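Local coordinates for protein malyl-CoA lyase/beta-methylmalyl-CoA lyase (Methylobacterium extorquens, PDB 5UGR) that belongs to the HpcH/HpaI aldolase/citrate lyase family, folds around a TIM barrel, binds magnesium and assembles from six chains, at residues T10-R15 and L99-I104; I151-K156 and R218-R223; V267-E272 and D319-K324; A278-E283 and S297-L302. All blocks are in the same frame, centred on the assembly; numbering follows the deposited sequence.

Contacts 1 and 2 lie at the end of the TIM barrel where its strands begin; their centres are 13 Å apart. They meet where His14 ND1 probably hydrogen-bonds Arg223 NE at 2.9 Å. Contact 3 has its centre 16 Å from that of contact 1. The link is Arg15, whose NH1 lies 3.2 Å from Thr269 OG1, a probable hydrogen bond. Contact 4 lies further out and joins contact 3 through the salt bridge Asp319 OD1 to Arg279 NH2, 3.1 Å. Contacts 2, 3 and 4 touch a second subunit. In contact 4, Arg301 forms salt bridges to Asp45 and Asp167 of that subunit's magnesium site; the Ile281 side chain is about 14 Å from a magnesium ion.

Contact 1: residues T10-R15 and L99-I104; sequences TPRLHR and LDMILI
Arg12 lays one face of its guanidinium group against the side chain of Met101. The packing is by van der Waals contact. Met101 SD lies 3.7 Å from Arg12 NE, and Met101 CG is 3.9 Å from Arg12 NH2, offset toward the rim of the group. The two side chains run past each other in opposite directions. With CG beside its own backbone N (chi1 -51°), the extended chain from CG to NE carries the guanidinium group over to Met101.

The polar links run through water. Two waters lie in the guanidinium plane. One accepts from Arg12 NH2 at 3.1 Å and donates to Asp100 O at 2.8 Å. The other accepts from Arg12 NH1 at 3.0 Å and donates to Asp100 OD1 at 2.7 Å.

Both polar groups have other partners. Arg12 NE makes a salt bridge to Glu159, while Asp100 bonds to Met73 N and makes salt bridges to Arg98 and Lys131. The waters and the packing join the segment leading into the first barrel strand to the start of the fourth.

Arg12 NH1 and Asp100 OD1 remain 4.6 Å apart, so their attraction is probably relayed and softened by the waters, with Glu159 as the direct counter-ion of the arginine.

Contact 2: residues I151-K156 and R218-R223; sequences IATSSK and RAYGLR
The carbonyl O of Ile151 is gripped twice, in the turn that presents Ala152 and Thr153 to Tyr220. Ser154 N binds it at 3.1 Å and Ser154 OG at 2.7 Å. The hydroxyl sits in the carbonyl plane, on a lone pair. The backbone bond closes a type I beta turn from Ile151 to Ser154.

Thr153 puts its methyl, CG2, over one face of the Tyr220 ring. This is a CH-pi contact: CG2 is 3.7 Å from the ring centroid and 20° off the normal, shifted toward CG and CD1. Setting OG1 between the backbone N and carbonyl carbon (chi1 63°) turns CG2 to the ring. Ala219 CB lies over the opposite face, toward its rim.

Both segments lead from a helix into a barrel strand. They join 148-151 to 158-163, and 207-220 to 223-226, so they are successive helix-to-strand loops of the TIM barrel, before neighbouring strands six and seven. Gly221 leaves the helix with positive phi and turns the chain toward its strand.

Ala152 is shared between two side chains. Its CB touches Tyr220 CD2 at 3.8 Å and Leu222 CD1 at 3.9 Å. Leu222 also packs on Leu158 and Met161. A water lies 2.6 Å from Ala152 O and 3.1 Å from Tyr220 O. The far end of the ring points out of the subunit, and Tyr220 OH hydrogen-bonds Asn147 of the second subunit.

Contact 3: residues V267-E272 and D319-K324; sequences VFTPSE and DAMGGK
The two backbones stay well apart, Thr269 and Met321 coming nearest with CA atoms 8.4 Å from each other, so side chains alone bridge the gap between the loop after helix 259-268 and the last turn of helix 305-322.

Met321 does the reaching. Its CB points toward the other segment, and the chain bends at its end (chi3 85°), which brings the terminal methyl to Thr269. Met321 CE lies 3.5 Å from Thr269 CG2 and 3.6 Å from Thr269 OG1. The methyl therefore meets both branches of the threonine. The two side chains cross at about a right angle. The sulfur sits further back, with Met321 SD 3.8 Å from Thr269 CG2.

Pro270 adds a lighter touch. Its CD is 4.2 Å from Met321 SD, and the two side chains pass in opposite directions. The contact between the segments is thus apolar, small and near the surface. Thr269 OG1 hydrogen-bonds Asn265 O in the preceding helix and also Arg15 NH1.

Leu13 and Arg15, leading into the first barrel strand, also pack on Met321. Ser271 is the N-cap of the next helix, and its N bonds to Glu274 OE1, as in a capping box. The loop after helix 259-268, which follows the last barrel strand, thus meets the end of the C-terminal helix 305-322, and helix 272-291 sets out from the same loop.

Contact 4: residues A278-E283 and S297-L302; sequences ARRILE and SLDGRL
Leu298 fills the packed side of this contact, where its two methyls are divided between two helix residues. CD2 rests 3.8 Å from Ile281 CG1. CD1 lies over one face of the Arg280 guanidinium, 3.6 Å from NH2 and toward the rim of the group. With CG anti to the backbone N (chi1 -178°), the leucine projects from the strand and crosses both helix side chains at about a right angle. Ile303 packs on Leu298 and Ile281, and Ala311 packs on Ile281, so the apolar side continues into the hairpin and helix 305-322.

The outer side is more exposed but not weakly bonded. Arg280 and Asp299 form a two-pronged, end-on salt bridge there. Arg280 NH1 gives a bond of 2.9 Å to Asp299 OD2, and Arg280 NH2 one of 2.8 Å to Asp299 OD1. Both are nearly straight, at 163° and 170°. Each oxygen is approached on its syn side, and the two flat groups are close to coplanar. The double grip fixes the rotation of the guanidinium, and Leu298 supports it from one face.

Asp299 and Gly300 form the bend of a type I' turn. Leu298 and Arg301 flank it as a hydrogen-bonded antiparallel pair. Arg301 reaches Asp45 and Asp167 of the second subunit, two of the magnesium-site residues. This is a tight two-residue beta hairpin, packed on a helix and reaching the neighbour's metal site.

Contact 1: residues T10-R15 and L99-I104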
# COMPACT_ATOMS: atom_id res chain seq x y z
N THR A 10 13.88 -23.57 -2.29
CA THR A 10 14.56 -24.84 -2.21
C THR A 10 13.97 -25.84 -3.17
O THR A 10 12.75 -26.09 -3.05
CB THR A 10 14.35 -25.39 -0.75
OG1 THR A 10 14.93 -24.44 0.20
CG2 THR A 10 15.06 -26.65 -0.58
N PRO A 11 14.75 -26.45 -4.09
CA PRO A 11 14.15 -27.22 -5.21
C PRO A 11 13.87 -28.73 -4.97
O PRO A 11 14.62 -29.57 -5.47
CB PRO A 11 15.17 -27.03 -6.35
CG PRO A 11 16.49 -26.88 -5.65
CD PRO A 11 16.20 -26.27 -4.28
N ARG A 12 12.77 -29.06 -4.34
CA ARG A 12 12.41 -30.46 -3.99
C ARG A 12 11.56 -31.06 -5.06
O ARG A 12 10.76 -30.36 -5.71
CB ARG A 12 11.64 -30.51 -2.69
CG ARG A 12 12.28 -29.77 -1.52
CD ARG A 12 11.54 -29.97 -0.21
NE ARG A 12 11.94 -29.01 0.81
CZ ARG A 12 12.61 -29.28 1.93
NH1 ARG A 12 13.15 -30.50 2.19
NH2 ARG A 12 12.78 -28.31 2.78
N LEU A 13 11.65 -32.40 -5.16
CA LEU A 13 10.76 -33.19 -6.00
C LEU A 13 9.43 -33.35 -5.27
O LEU A 13 9.39 -33.68 -4.10
CB LEU A 13 11.39 -34.56 -6.28
CG LEU A 13 10.58 -35.47 -7.16
CD1 LEU A 13 10.50 -34.99 -8.58
CD2 LEU A 13 11.24 -36.85 -7.19
N HIS A 14 8.35 -33.00 -5.94
CA HIS A 14 7.05 -32.84 -5.30
C HIS A 14 5.91 -33.26 -6.24
O HIS A 14 4.93 -32.53 -6.42
CB HIS A 14 6.94 -31.38 -4.87
CG HIS A 14 5.89 -31.09 -3.88
ND1 HIS A 14 5.97 -29.98 -3.05
CD2 HIS A 14 4.75 -31.72 -3.56
CE1 HIS A 14 4.92 -29.98 -2.25
NE2 HIS A 14 4.16 -31.01 -2.56
N ARG A 15 6.02 -34.42 -6.86
CA ARG A 15 4.98 -34.91 -7.76
C ARG A 15 3.71 -35.38 -7.05
O ARG A 15 2.58 -35.22 -7.55
CB ARG A 15 5.53 -36.05 -8.63
CG ARG A 15 6.72 -35.71 -9.48
CD ARG A 15 7.41 -36.93 -10.00
NE ARG A 15 7.85 -37.81 -8.94
CZ ARG A 15 8.19 -39.08 -9.11
NH1 ARG A 15 8.19 -39.66 -10.31
NH2 ARG A 15 8.57 -39.79 -8.08
N LEU A 99 11.68 -33.91 10.92
CA LEU A 99 10.71 -33.05 10.23
C LEU A 99 11.44 -32.12 9.26
O LEU A 99 12.39 -31.43 9.63
CB LEU A 99 9.91 -32.26 11.25
CG LEU A 99 8.74 -31.49 10.68
CD1 LEU A 99 7.66 -32.37 10.09
CD2 LEU A 99 8.19 -30.52 11.73
N ASP A 100 10.88 -32.06 8.03
CA ASP A 100 11.40 -31.17 7.01
C ASP A 100 10.59 -29.86 6.83
O ASP A 100 11.18 -28.80 6.55
CB ASP A 100 11.47 -31.87 5.66
CG ASP A 100 12.41 -33.09 5.67
OD1 ASP A 100 13.59 -32.91 6.09
OD2 ASP A 100 11.94 -34.17 5.24
N MET A 101 9.26 -29.98 6.96
CA MET A 101 8.40 -28.86 6.59
C MET A 101 7.15 -28.83 7.44
O MET A 101 6.75 -29.84 8.03
CB MET A 101 7.98 -28.97 5.12
CG MET A 101 9.15 -28.82 4.11
SD MET A 101 8.59 -28.74 2.39
CE MET A 101 7.85 -27.10 2.43
N ILE A 102 6.54 -27.64 7.47
CA ILE A 102 5.22 -27.46 8.08
C ILE A 102 4.24 -26.95 7.01
O ILE A 102 4.60 -26.04 6.24
CB ILE A 102 5.29 -26.44 9.25
CG1 ILE A 102 6.07 -27.06 10.42
CG2 ILE A 102 3.91 -26.00 9.69
CD1 ILE A 102 6.42 -26.10 11.54
N LEU A 103 3.10 -27.62 6.94
CA LEU A 103 1.97 -27.25 6.08
C LEU A 103 0.99 -26.46 6.97
O LEU A 103 0.42 -26.99 7.94
CB LEU A 103 1.32 -28.48 5.44
CG LEU A 103 -0.00 -28.30 4.72
CD1 LEU A 103 0.08 -27.18 3.68
CD2 LEU A 103 -0.41 -29.60 4.06
N ILE A 104 0.83 -25.17 6.64
CA ILE A 104 0.03 -24.25 7.41
C ILE A 104 -1.35 -24.20 6.70
O ILE A 104 -1.42 -23.83 5.52
CB ILE A 104 0.60 -22.84 7.46
CG1 ILE A 104 2.06 -22.83 7.92
CG2 ILE A 104 -0.24 -21.95 8.37
CD1 ILE A 104 2.77 -21.50 7.73
O HOH W 1 13.79 -28.51 5.67
O HOH W 2 14.84 -30.94 4.65

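Contact 2: residues I151-K156 and R218-R223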
# COMPACT_ATOMS: atom_id res chain seq x y z
N ILE A 151 0.54 -13.43 0.03
CA ILE A 151 1.00 -14.60 0.82
C ILE A 151 2.26 -15.19 0.21
O ILE A 151 3.14 -15.68 0.92
CB ILE A 151 -0.15 -15.64 0.93
CG1 ILE A 151 -1.30 -15.09 1.81
CG2 ILE A 151 0.35 -16.97 1.48
CD1 ILE A 151 -2.62 -15.82 1.64
N ALA A 152 2.38 -15.13 -1.12
CA ALA A 152 3.51 -15.77 -1.77
C ALA A 152 4.88 -15.20 -1.39
O ALA A 152 5.88 -15.89 -1.58
CB ALA A 152 3.35 -15.67 -3.30
N THR A 153 4.93 -13.97 -0.90
CA THR A 153 6.15 -13.32 -0.48
C THR A 153 6.29 -13.16 1.04
O THR A 153 7.05 -12.32 1.52
CB THR A 153 6.38 -11.99 -1.20
OG1 THR A 153 5.34 -11.08 -0.87
CG2 THR A 153 6.50 -12.19 -2.72
N SER A 154 5.60 -14.02 1.79
CA SER A 154 5.49 -13.80 3.23
C SER A 154 6.56 -14.41 4.11
O SER A 154 6.56 -14.10 5.30
CB SER A 154 4.13 -14.33 3.69
OG SER A 154 3.97 -15.71 3.47
N SER A 155 7.44 -15.25 3.55
CA SER A 155 8.49 -15.86 4.39
C SER A 155 9.58 -16.44 3.51
O SER A 155 9.28 -17.10 2.52
CB SER A 155 7.93 -16.99 5.24
OG SER A 155 8.95 -17.70 5.94
N LYS A 156 10.82 -16.29 3.96
CA LYS A 156 11.95 -16.95 3.28
C LYS A 156 11.87 -18.47 3.35
O LYS A 156 12.51 -19.16 2.53
CB LYS A 156 13.26 -16.45 3.87
CG LYS A 156 13.58 -15.01 3.46
CD LYS A 156 14.98 -14.57 3.94
CE LYS A 156 15.11 -14.42 5.45
NZ LYS A 156 14.19 -13.38 6.06
N ARG A 218 4.45 -19.01 -9.42
CA ARG A 218 5.48 -18.91 -10.48
C ARG A 218 6.13 -17.53 -10.51
O ARG A 218 7.28 -17.39 -10.94
CB ARG A 218 4.91 -19.35 -11.84
CG ARG A 218 4.57 -20.82 -11.88
CD ARG A 218 5.81 -21.66 -11.88
NE ARG A 218 5.53 -23.09 -12.10
CZ ARG A 218 6.27 -24.09 -11.60
NH1 ARG A 218 7.28 -23.84 -10.79
NH2 ARG A 218 5.95 -25.33 -11.86
N ALA A 219 5.40 -16.48 -10.07
CA ALA A 219 5.98 -15.16 -9.96
C ALA A 219 7.04 -15.13 -8.88
O ALA A 219 8.07 -14.50 -9.07
CB ALA A 219 4.92 -14.15 -9.63
N TYR A 220 6.81 -15.85 -7.77
CA TYR A 220 7.56 -15.65 -6.55
C TYR A 220 8.39 -16.88 -6.11
O TYR A 220 8.88 -16.91 -4.96
CB TYR A 220 6.67 -15.07 -5.48
CG TYR A 220 6.12 -13.71 -5.89
CD1 TYR A 220 6.99 -12.65 -6.15
CD2 TYR A 220 4.78 -13.49 -6.03
CE1 TYR A 220 6.50 -11.42 -6.55
CE2 TYR A 220 4.26 -12.27 -6.42
CZ TYR A 220 5.12 -11.22 -6.66
OH TYR A 220 4.65 -9.98 -7.08
N GLY A 221 8.58 -17.83 -7.05
CA GLY A 221 9.56 -18.91 -6.86
C GLY A 221 9.10 -20.16 -6.11
O GLY A 221 9.94 -20.91 -5.61
N LEU A 222 7.79 -20.32 -6.01
CA LEU A 222 7.20 -21.43 -5.26
C LEU A 222 6.69 -22.56 -6.15
O LEU A 222 6.36 -22.35 -7.31
CB LEU A 222 6.03 -20.92 -4.42
CG LEU A 222 6.25 -19.65 -3.61
CD1 LEU A 222 5.00 -19.23 -2.86
CD2 LEU A 222 7.43 -19.76 -2.68
N ARG A 223 6.51 -23.76 -5.55
CA ARG A 223 5.90 -24.91 -6.23
C ARG A 223 4.36 -24.81 -6.16
O ARG A 223 3.84 -24.77 -5.05
CB ARG A 223 6.36 -26.21 -5.58
CG ARG A 223 7.86 -26.42 -5.51
CD ARG A 223 8.21 -27.79 -4.97
NE ARG A 223 7.96 -27.99 -3.56
CZ ARG A 223 8.82 -27.65 -2.58
NH1 ARG A 223 8.51 -27.98 -1.30
NH2 ARG A 223 9.94 -26.98 -2.85
O HOH W 3 8.47 -15.91 -2.05

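Contact 3: residues V267-E272 and D319-K324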
# COMPACT_ATOMS: atom_id res chain seq x y z
N VAL A 267 2.09 -38.55 -13.93
CA VAL A 267 1.68 -37.35 -14.65
C VAL A 267 2.71 -36.24 -14.49
O VAL A 267 3.02 -35.56 -15.49
CB VAL A 267 0.31 -36.88 -14.14
CG1 VAL A 267 0.01 -35.45 -14.59
CG2 VAL A 267 -0.77 -37.82 -14.64
N PHE A 268 3.26 -36.06 -13.27
CA PHE A 268 4.10 -34.91 -12.97
C PHE A 268 5.60 -35.15 -13.15
O PHE A 268 6.42 -34.27 -12.83
CB PHE A 268 3.78 -34.37 -11.57
CG PHE A 268 2.39 -33.81 -11.43
CD1 PHE A 268 2.09 -32.55 -11.91
CD2 PHE A 268 1.38 -34.56 -10.91
CE1 PHE A 268 0.81 -32.04 -11.79
CE2 PHE A 268 0.10 -34.06 -10.80
CZ PHE A 268 -0.21 -32.81 -11.28
N THR A 269 5.98 -36.33 -13.64
CA THR A 269 7.34 -36.53 -14.13
C THR A 269 7.57 -35.54 -15.30
O THR A 269 6.80 -35.51 -16.23
CB THR A 269 7.49 -37.98 -14.54
OG1 THR A 269 7.43 -38.78 -13.35
CG2 THR A 269 8.86 -38.22 -15.20
N PRO A 270 8.67 -34.76 -15.27
CA PRO A 270 8.92 -33.87 -16.44
C PRO A 270 9.23 -34.65 -17.71
O PRO A 270 9.74 -35.77 -17.62
CB PRO A 270 10.12 -33.02 -16.00
CG PRO A 270 10.73 -33.75 -14.86
CD PRO A 270 9.66 -34.58 -14.21
N SER A 271 8.88 -34.09 -18.88
CA SER A 271 9.19 -34.80 -20.16
C SER A 271 10.69 -34.88 -20.35
O SER A 271 11.44 -34.03 -19.82
CB SER A 271 8.59 -34.11 -21.38
OG SER A 271 9.22 -32.87 -21.66
N GLU A 272 11.11 -35.89 -21.10
CA GLU A 272 12.51 -36.02 -21.49
C GLU A 272 13.01 -34.76 -22.20
O GLU A 272 14.14 -34.29 -21.94
CB GLU A 272 12.72 -37.30 -22.34
CG GLU A 272 12.76 -38.57 -21.47
CD GLU A 272 13.04 -39.87 -22.23
OE1 GLU A 272 13.08 -39.85 -23.48
OE2 GLU A 272 13.20 -40.89 -21.54
N ASP A 319 17.21 -34.84 -11.21
CA ASP A 319 18.30 -35.57 -10.57
C ASP A 319 17.72 -36.37 -9.41
O ASP A 319 18.16 -37.48 -9.14
CB ASP A 319 19.36 -34.61 -10.04
CG ASP A 319 20.22 -33.98 -11.17
OD1 ASP A 319 20.13 -34.38 -12.39
OD2 ASP A 319 21.06 -33.11 -10.78
N ALA A 320 16.78 -35.78 -8.68
CA ALA A 320 16.14 -36.48 -7.54
C ALA A 320 15.42 -37.75 -7.96
O ALA A 320 15.45 -38.77 -7.29
CB ALA A 320 15.16 -35.56 -6.83
N MET A 321 14.76 -37.67 -9.10
CA MET A 321 14.04 -38.80 -9.66
C MET A 321 15.01 -39.90 -9.97
O MET A 321 14.71 -41.06 -9.74
CB MET A 321 13.21 -38.42 -10.90
CG MET A 321 11.72 -38.37 -10.56
SD MET A 321 10.99 -37.94 -12.09
CE MET A 321 10.91 -39.66 -12.71
N GLY A 322 16.18 -39.55 -10.50
CA GLY A 322 17.16 -40.51 -10.90
C GLY A 322 17.72 -41.26 -9.74
O GLY A 322 18.22 -42.36 -9.92
N GLY A 323 17.68 -40.68 -8.54
CA GLY A 323 18.27 -41.36 -7.36
C GLY A 323 17.29 -42.00 -6.40
O GLY A 323 17.69 -42.45 -5.34
N LYS A 324 16.00 -42.03 -6.78
CA LYS A 324 14.92 -42.43 -5.86
C LYS A 324 14.91 -43.93 -5.57
O LYS A 324 14.94 -44.33 -4.38
CB LYS A 324 13.54 -41.89 -6.36
CG LYS A 324 12.59 -41.50 -5.20
CD LYS A 324 11.50 -40.53 -5.60
CE LYS A 324 10.57 -40.09 -4.41
NZ LYS A 324 9.25 -40.86 -4.44

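Contact 4: residues A278-E283 and S297-L302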
# COMPACT_ATOMS: atom_id res chain seq x y z
N ALA A 278 16.68 -28.08 -20.36
CA ALA A 278 17.32 -27.57 -19.15
C ALA A 278 18.82 -27.94 -19.08
O ALA A 278 19.66 -27.08 -18.74
CB ALA A 278 16.57 -27.97 -17.87
N ARG A 279 19.16 -29.19 -19.41
CA ARG A 279 20.57 -29.61 -19.40
C ARG A 279 21.40 -28.84 -20.41
O ARG A 279 22.54 -28.45 -20.13
CB ARG A 279 20.73 -31.12 -19.63
CG ARG A 279 20.14 -31.95 -18.49
CD ARG A 279 20.83 -33.26 -18.23
NE ARG A 279 20.09 -34.12 -17.33
CZ ARG A 279 20.23 -34.19 -15.99
NH1 ARG A 279 21.10 -33.42 -15.30
NH2 ARG A 279 19.46 -35.06 -15.33
N ARG A 280 20.79 -28.52 -21.52
CA ARG A 280 21.49 -27.77 -22.56
C ARG A 280 21.68 -26.32 -22.19
O ARG A 280 22.67 -25.70 -22.57
CB ARG A 280 20.75 -27.86 -23.88
CG ARG A 280 20.79 -29.30 -24.43
CD ARG A 280 20.15 -29.40 -25.79
NE ARG A 280 20.94 -28.72 -26.81
CZ ARG A 280 20.47 -27.79 -27.65
NH1 ARG A 280 19.21 -27.45 -27.68
NH2 ARG A 280 21.29 -27.17 -28.50
N ILE A 281 20.73 -25.78 -21.43
CA ILE A 281 20.89 -24.46 -20.86
C ILE A 281 22.11 -24.43 -19.92
O ILE A 281 22.91 -23.50 -19.98
CB ILE A 281 19.60 -23.97 -20.19
CG1 ILE A 281 18.57 -23.57 -21.25
CG2 ILE A 281 19.88 -22.78 -19.29
CD1 ILE A 281 17.14 -23.36 -20.72
N LEU A 282 22.23 -25.43 -19.05
CA LEU A 282 23.35 -25.49 -18.09
C LEU A 282 24.67 -25.64 -18.87
O LEU A 282 25.66 -25.01 -18.49
CB LEU A 282 23.15 -26.62 -17.05
CG LEU A 282 21.90 -26.56 -16.15
CD1 LEU A 282 22.11 -27.44 -14.93
CD2 LEU A 282 21.47 -25.16 -15.79
N GLU A 283 24.68 -26.44 -19.94
CA GLU A 283 25.93 -26.54 -20.70
C GLU A 283 26.19 -25.22 -21.45
O GLU A 283 27.33 -24.80 -21.51
CB GLU A 283 25.98 -27.80 -21.57
CG GLU A 283 26.19 -29.11 -20.80
CD GLU A 283 27.58 -29.26 -20.26
OE1 GLU A 283 28.49 -29.42 -21.07
OE2 GLU A 283 27.76 -29.22 -19.04
N SER A 297 23.85 -18.11 -24.55
CA SER A 297 23.15 -18.29 -25.79
C SER A 297 22.88 -19.80 -25.98
O SER A 297 23.77 -20.65 -25.75
CB SER A 297 24.14 -17.84 -26.93
OG SER A 297 23.50 -17.84 -28.09
N LEU A 298 21.70 -20.15 -26.42
CA LEU A 298 21.34 -21.50 -26.83
C LEU A 298 20.53 -21.44 -28.10
O LEU A 298 19.51 -20.78 -28.16
CB LEU A 298 20.51 -22.18 -25.75
CG LEU A 298 20.10 -23.64 -26.04
CD1 LEU A 298 21.32 -24.52 -26.12
CD2 LEU A 298 19.19 -24.16 -24.97
N ASP A 299 20.99 -22.14 -29.14
CA ASP A 299 20.30 -22.18 -30.43
C ASP A 299 19.96 -20.77 -30.93
O ASP A 299 18.91 -20.52 -31.48
CB ASP A 299 19.07 -23.08 -30.36
CG ASP A 299 19.39 -24.49 -29.89
OD1 ASP A 299 20.47 -25.01 -30.16
OD2 ASP A 299 18.55 -25.07 -29.20
N GLY A 300 20.89 -19.85 -30.73
CA GLY A 300 20.72 -18.49 -31.25
C GLY A 300 19.84 -17.54 -30.43
O GLY A 300 19.48 -16.46 -30.91
N ARG A 301 19.51 -17.95 -29.21
CA ARG A 301 18.66 -17.18 -28.33
C ARG A 301 19.38 -16.91 -27.02
O ARG A 301 19.94 -17.79 -26.39
CB ARG A 301 17.36 -17.91 -28.04
CG ARG A 301 16.38 -17.02 -27.34
CD ARG A 301 15.02 -17.66 -27.30
NE ARG A 301 14.13 -16.77 -26.55
CZ ARG A 301 12.94 -17.10 -26.11
NH1 ARG A 301 12.45 -18.33 -26.36
NH2 ARG A 301 12.26 -16.22 -25.40
N LEU A 302 19.29 -15.66 -26.56
CA LEU A 302 19.78 -15.29 -25.23
C LEU A 302 18.95 -16.01 -24.17
O LEU A 302 17.71 -15.98 -24.27
CB LEU A 302 19.72 -13.77 -25.03
CG LEU A 302 20.26 -13.26 -23.71
CD1 LEU A 302 20.77 -11.82 -23.80
CD2 LEU A 302 19.15 -13.18 -22.70